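Local coordinates for anti-restriction endonuclease (Enterobacteria phage T4, PDB 3WX4), which mimics DNA, inhibiting DNA binding by the bacterial histone-like protein H-NS, and strongly inhibits the host McrA endonuclease in restriction evasion, at residues D73-K76 with T77-I80; N34-V37 with E38-L42. All blocks are in the same frame, centred on the assembly; numbering follows the deposited sequence.

Contact 1 of 2, residues D73-K76 with T77-I80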
ATOM      1  N   ASP A  73     -13.224  -6.473  -3.535  1.00 43.15           N
ATOM      2  CA  ASP A  73     -12.300  -7.317  -4.286  1.00 42.82           C
ATOM      3  C   ASP A  73     -11.062  -7.635  -3.418  1.00 42.27           C
ATOM      4  O   ASP A  73     -10.482  -8.734  -3.523  1.00 41.90           O
ATOM      5  CB  ASP A  73     -11.832  -6.645  -5.579  1.00 45.81           C
ATOM      6  CG  ASP A  73     -12.978  -6.504  -6.610  1.00 49.35           C
ATOM      7  OD1 ASP A  73     -13.813  -7.450  -6.697  1.00 48.73           O
ATOM      8  OD2 ASP A  73     -13.022  -5.453  -7.298  1.00 49.48           O
ATOM      9  N   VAL A  74     -10.649  -6.664  -2.612  1.00 39.66           N
ATOM     10  CA  VAL A  74      -9.492  -6.868  -1.749  1.00 40.36           C
ATOM     11  C   VAL A  74      -9.797  -8.004  -0.767  1.00 38.22           C
ATOM     12  O   VAL A  74      -8.965  -8.878  -0.554  1.00 39.53           O
ATOM     13  CB  VAL A  74      -9.119  -5.593  -0.928  1.00 40.09           C
ATOM     14  CG1 VAL A  74      -7.954  -5.939   0.060  1.00 33.66           C
ATOM     15  CG2 VAL A  74      -8.674  -4.422  -1.888  1.00 39.60           C
ATOM     16  N   LEU A  75     -10.997  -8.019  -0.201  1.00 39.09           N
ATOM     17  CA  LEU A  75     -11.317  -9.071   0.751  1.00 37.70           C
ATOM     18  C   LEU A  75     -11.296 -10.435   0.107  1.00 39.07           C
ATOM     19  O   LEU A  75     -10.882 -11.392   0.713  1.00 37.65           O
ATOM     20  CB  LEU A  75     -12.661  -8.786   1.422  1.00 39.29           C
ATOM     21  CG  LEU A  75     -12.686  -7.383   2.078  1.00 41.08           C
ATOM     22  CD1 LEU A  75     -14.047  -7.150   2.736  1.00 42.35           C
ATOM     23  CD2 LEU A  75     -11.567  -7.223   3.107  1.00 42.99           C
ATOM     24  N   LYS A  76     -11.721 -10.540  -1.152  1.00 39.59           N
ATOM     25  CA  LYS A  76     -11.737 -11.821  -1.805  1.00 39.23           C
ATOM     26  C   LYS A  76     -10.326 -12.315  -1.975  1.00 38.71           C
ATOM     27  O   LYS A  76     -10.051 -13.511  -1.851  1.00 39.83           O
ATOM     28  CB  LYS A  76     -12.366 -11.728  -3.207  1.00 43.43           C
ATOM     29  CG  LYS A  76     -13.872 -11.904  -3.279  1.00 48.59           C
ATOM     30  CD  LYS A  76     -14.265 -11.924  -4.792  1.00 53.49           C
ATOM     31  CE  LYS A  76     -15.777 -12.110  -5.028  1.00 55.96           C
ATOM     32  NZ  LYS A  76     -16.091 -12.046  -6.524  1.00 58.54           N
ATOM     33  N   THR A  77      -9.433 -11.400  -2.333  1.00 38.99           N
ATOM     34  CA  THR A  77      -8.053 -11.770  -2.546  1.00 37.32           C
ATOM     35  C   THR A  77      -7.462 -12.249  -1.199  1.00 36.16           C
ATOM     36  O   THR A  77      -6.789 -13.269  -1.131  1.00 35.89           O
ATOM     37  CB  THR A  77      -7.254 -10.571  -3.067  1.00 39.25           C
ATOM     38  OG1 THR A  77      -7.770 -10.175  -4.345  1.00 39.82           O
ATOM     39  CG2 THR A  77      -5.755 -10.940  -3.247  1.00 38.38           C
ATOM     40  N   ILE A  78      -7.713 -11.490  -0.144  1.00 36.15           N
ATOM     41  CA  ILE A  78      -7.177 -11.873   1.172  1.00 35.49           C
ATOM     42  C   ILE A  78      -7.664 -13.289   1.516  1.00 35.46           C
ATOM     43  O   ILE A  78      -6.869 -14.161   1.872  1.00 35.65           O
ATOM     44  CB  ILE A  78      -7.636 -10.871   2.249  1.00 34.55           C
ATOM     45  CG1 ILE A  78      -6.979  -9.507   2.021  1.00 33.42           C
ATOM     46  CG2 ILE A  78      -7.273 -11.410   3.687  1.00 33.59           C
ATOM     47  CD1 ILE A  78      -7.634  -8.425   2.830  1.00 33.86           C
ATOM     48  N   MET A  79      -8.962 -13.549   1.356  1.00 35.62           N
ATOM     49  CA  MET A  79      -9.473 -14.869   1.701  1.00 35.74           C
ATOM     50  C   MET A  79      -8.908 -15.978   0.877  1.00 37.22           C
ATOM     51  O   MET A  79      -8.720 -17.076   1.385  1.00 36.90           O
ATOM     52  CB  MET A  79     -10.998 -14.901   1.686  1.00 36.75           C
ATOM     53  CG  MET A  79     -11.598 -13.928   2.685  1.00 36.09           C
ATOM     54  SD  MET A  79     -10.908 -14.294   4.420  1.00 38.33           S
ATOM     55  CE  MET A  79     -11.306 -16.034   4.528  1.00 34.80           C
ATOM     56  N   ILE A  80      -8.618 -15.729  -0.404  1.00 38.82           N
ATOM     57  CA  ILE A  80      -8.008 -16.795  -1.208  1.00 38.13           C
ATOM     58  C   ILE A  80      -6.682 -17.229  -0.564  1.00 38.13           C
ATOM     59  O   ILE A  80      -6.366 -18.412  -0.468  1.00 35.66           O
ATOM     60  CB  ILE A  80      -7.733 -16.314  -2.672  1.00 39.68           C
ATOM     61  CG1 ILE A  80      -9.042 -16.381  -3.476  1.00 40.26           C
ATOM     62  CG2 ILE A  80      -6.683 -17.195  -3.333  1.00 40.19           C
ATOM     63  CD1 ILE A  80      -9.063 -15.474  -4.731  1.00 43.12           C
TER
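Asp73 meets Thr77 through its carbonyl: Thr77 N donates to Asp73 O at 3.1 Å, and Thr77 OG1 lies 3.2 Å from the same Asp73 O. The hydroxyl is brought there by a chi1 of -63°, which sets OG1 beside the backbone N and turns CG2 anti to it. At the next residue, Val74 O accepts from Ile78 N at 2.9 Å, and the two side chains cross on the inner side of the helix. There Val74 CG1 reaches Ile78 CD1 at 3.7 Å, while Ile78 CG1, held beside its own backbone N, comes within 3.3 Å of Val74 O. Leu75 runs alongside Ile78, its CD2 4.1 Å from Ile78 CD1, and its carbonyl accepts from Met79 N with an N-H...O angle of 168°. Lys76 contributes backbone, accepting from Ile80 N, while its chain extends into solvent beyond CG. This is the regular i to i+4 pattern of an alpha-helix with one apolar side. Helix 71-84 turns Val74 and Ile78 onto the antiparallel sheet, against Val63 of strand 60-65 and Phe47 and Ile49 of strand 47-51; Leu75 packs on Phe13 of strand 2-14 and Ile2 of the second subunit.

Contact 2 of 2, residues N34-V37 with E38-L42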
ATOM      1  N   ASN A  34       2.225 -13.486   9.585  1.00 31.96           N
ATOM      2  CA  ASN A  34       3.285 -12.639   9.050  1.00 34.06           C
ATOM      3  C   ASN A  34       3.656 -13.026   7.582  1.00 34.10           C
ATOM      4  O   ASN A  34       4.061 -12.158   6.815  1.00 33.26           O
ATOM      5  CB  ASN A  34       4.466 -12.630  10.028  1.00 34.68           C
ATOM      6  CG  ASN A  34       4.216 -11.654  11.220  1.00 35.84           C
ATOM      7  OD1 ASN A  34       4.438 -10.415  11.090  1.00 36.81           O
ATOM      8  ND2 ASN A  34       3.680 -12.184  12.355  1.00 35.99           N
ATOM      9  N   GLU A  35       3.513 -14.303   7.219  1.00 33.60           N
ATOM     10  CA  GLU A  35       3.763 -14.721   5.841  1.00 34.54           C
ATOM     11  C   GLU A  35       2.591 -14.234   5.003  1.00 34.86           C
ATOM     12  O   GLU A  35       2.777 -13.776   3.871  1.00 35.54           O
ATOM     13  CB  GLU A  35       3.874 -16.228   5.703  1.00 35.43           C
ATOM     14  CG  GLU A  35       4.083 -16.646   4.251  1.00 40.25           C
ATOM     15  CD  GLU A  35       4.148 -18.157   4.033  1.00 46.76           C
ATOM     16  OE1 GLU A  35       5.277 -18.668   3.935  1.00 50.07           O
ATOM     17  OE2 GLU A  35       3.087 -18.859   3.946  1.00 50.36           O
ATOM     18  N   LEU A  36       1.386 -14.271   5.578  1.00 33.75           N
ATOM     19  CA  LEU A  36       0.214 -13.820   4.854  1.00 33.92           C
ATOM     20  C   LEU A  36       0.338 -12.360   4.426  1.00 33.14           C
ATOM     21  O   LEU A  36       0.125 -11.989   3.233  1.00 33.34           O
ATOM     22  CB  LEU A  36      -1.048 -14.037   5.704  1.00 35.10           C
ATOM     23  CG  LEU A  36      -2.345 -13.422   5.169  1.00 35.07           C
ATOM     24  CD1 LEU A  36      -2.777 -14.197   3.927  1.00 36.84           C
ATOM     25  CD2 LEU A  36      -3.461 -13.541   6.265  1.00 34.22           C
ATOM     26  N   VAL A  37       0.680 -11.508   5.376  1.00 29.85           N
ATOM     27  CA  VAL A  37       0.831 -10.089   5.127  1.00 29.24           C
ATOM     28  C   VAL A  37       1.976  -9.843   4.155  1.00 32.28           C
ATOM     29  O   VAL A  37       1.898  -9.000   3.274  1.00 32.06           O
ATOM     30  CB  VAL A  37       1.107  -9.342   6.477  1.00 29.40           C
ATOM     31  CG1 VAL A  37       1.546  -7.920   6.221  1.00 30.32           C
ATOM     32  CG2 VAL A  37      -0.230  -9.337   7.310  1.00 30.44           C
ATOM     33  N   GLU A  38       3.049 -10.591   4.300  1.00 33.40           N
ATOM     34  CA  GLU A  38       4.177 -10.356   3.409  1.00 35.47           C
ATOM     35  C   GLU A  38       3.823 -10.739   1.967  1.00 35.27           C
ATOM     36  O   GLU A  38       4.114  -9.977   1.031  1.00 34.94           O
ATOM     37  CB  GLU A  38       5.369 -11.168   3.879  1.00 37.91           C
ATOM     38  CG  GLU A  38       6.574 -11.005   2.972  1.00 43.15           C
ATOM     39  CD  GLU A  38       7.729 -11.761   3.540  1.00 46.80           C
ATOM     40  OE1 GLU A  38       8.132 -11.435   4.685  1.00 44.85           O
ATOM     41  OE2 GLU A  38       8.196 -12.704   2.860  1.00 49.70           O
ATOM     42  N   GLU A  39       3.200 -11.900   1.795  1.00 34.36           N
ATOM     43  CA  GLU A  39       2.831 -12.358   0.462  1.00 36.79           C
ATOM     44  C   GLU A  39       1.777 -11.484  -0.172  1.00 35.18           C
ATOM     45  O   GLU A  39       1.842 -11.258  -1.385  1.00 35.40           O
ATOM     46  CB  GLU A  39       2.373 -13.833   0.448  1.00 39.11           C
ATOM     47  CG  GLU A  39       3.558 -14.803   0.533  1.00 46.79           C
ATOM     48  CD  GLU A  39       3.180 -16.301   0.351  1.00 50.56           C
ATOM     49  OE1 GLU A  39       4.123 -17.159   0.447  1.00 51.55           O
ATOM     50  OE2 GLU A  39       1.963 -16.606   0.134  1.00 49.08           O
ATOM     51  N   LEU A  40       0.812 -10.999   0.602  1.00 33.96           N
ATOM     52  CA  LEU A  40      -0.215 -10.123   0.028  1.00 35.15           C
ATOM     53  C   LEU A  40       0.441  -8.841  -0.480  1.00 37.34           C
ATOM     54  O   LEU A  40       0.070  -8.315  -1.535  1.00 37.62           O
ATOM     55  CB  LEU A  40      -1.309  -9.788   1.046  1.00 33.57           C
ATOM     56  CG  LEU A  40      -2.282 -10.962   1.341  1.00 34.26           C
ATOM     57  CD1 LEU A  40      -3.099 -10.649   2.621  1.00 32.38           C
ATOM     58  CD2 LEU A  40      -3.244 -11.208   0.117  1.00 33.21           C
ATOM     59  N   HIS A  41       1.415  -8.333   0.257  1.00 37.26           N
ATOM     60  CA  HIS A  41       2.107  -7.135  -0.178  1.00 39.97           C
ATOM     61  C   HIS A  41       3.017  -7.401  -1.372  1.00 40.66           C
ATOM     62  O   HIS A  41       3.185  -6.537  -2.234  1.00 39.72           O
ATOM     63  CB  HIS A  41       2.935  -6.546   0.964  1.00 41.13           C
ATOM     64  CG  HIS A  41       2.108  -5.787   1.947  1.00 43.76           C
ATOM     65  ND1 HIS A  41       2.463  -5.638   3.273  1.00 43.80           N
ATOM     66  CD2 HIS A  41       0.938  -5.119   1.788  1.00 45.10           C
ATOM     67  CE1 HIS A  41       1.548  -4.904   3.886  1.00 44.88           C
ATOM     68  NE2 HIS A  41       0.612  -4.574   3.007  1.00 45.67           N
ATOM     69  N   LEU A  42       3.604  -8.578  -1.441  1.00 39.97           N
ATOM     70  CA  LEU A  42       4.509  -8.814  -2.549  1.00 43.63           C
ATOM     71  C   LEU A  42       3.773  -9.002  -3.863  1.00 44.05           C
ATOM     72  O   LEU A  42       4.245  -8.564  -4.907  1.00 44.37           O
ATOM     73  CB  LEU A  42       5.431 -10.015  -2.259  1.00 46.48           C
ATOM     74  CG  LEU A  42       6.553  -9.752  -1.230  1.00 49.23           C
ATOM     75  CD1 LEU A  42       7.336 -11.036  -0.935  1.00 51.63           C
ATOM     76  CD2 LEU A  42       7.538  -8.673  -1.757  1.00 50.29           C
TER
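Glu35 O takes the amide of Glu39 in the shortest hydrogen bond of this turn, Glu39 N to Glu35 O at 2.8 Å, with an N-H...O angle of 168°. Outward from this bond the two acidic side chains run side by side in the same direction, their carboxylates stacked with planes 11° apart. Glu35 OE1 and Glu39 OE1 are 4.0 Å apart, close enough that the like charges would be expected to raise the proton affinity of one or both groups. Glu35 comes alongside because its CG is anti to the backbone N (chi1 178°), whereas Glu39 CG sits beside its own N; Glu35 OE2 is hydrogen-bonded to Tyr85 OH, which helps fix that end. These acids lie on an amphipathic alpha-helix, 26-43, and the carboxylates it carries, with Glu38 also exposed, are consistent with the negatively charged surface of a DNA mimic. On the buried side Leu36 and Leu40 lie side by side, pointing the same way, Leu36 CD1 to Leu40 CD1 at 3.8 Å, and Leu40 CG is pressed to 3.2 Å from Leu36 O. Leu36 packs on Tyr81 and Val82, Leu40 on Phe47. Val37 flanks the histidine, its CG1 3.8 Å from His41 CE1; the ring nitrogen NE2 of His41 is hydrogen-bonded to Ile49 N.

Contact 2 precedes contact 1 in the chain, and the two lie on different helices, 26-43 and 71-84, with centres about 13 Å apart. They meet through apolar side chains: Ile78 CG1 of contact 1 is 4.1 Å from Leu40 CD1 of contact 2, and Thr77 CG2 lies 4.2 Å from Leu40 CD2. Leu40 therefore joins the inner side of one helix to the other, and both Leu40 and Ile78 also touch Ile49 of strand 47-51. Asn44 spans the same junction, touching the Thr77 side chain and hydrogen-bonding Leu40 O through ND2. Farther along, Glu35 of contact 2 reaches Tyr85, just past the end of helix 71-84.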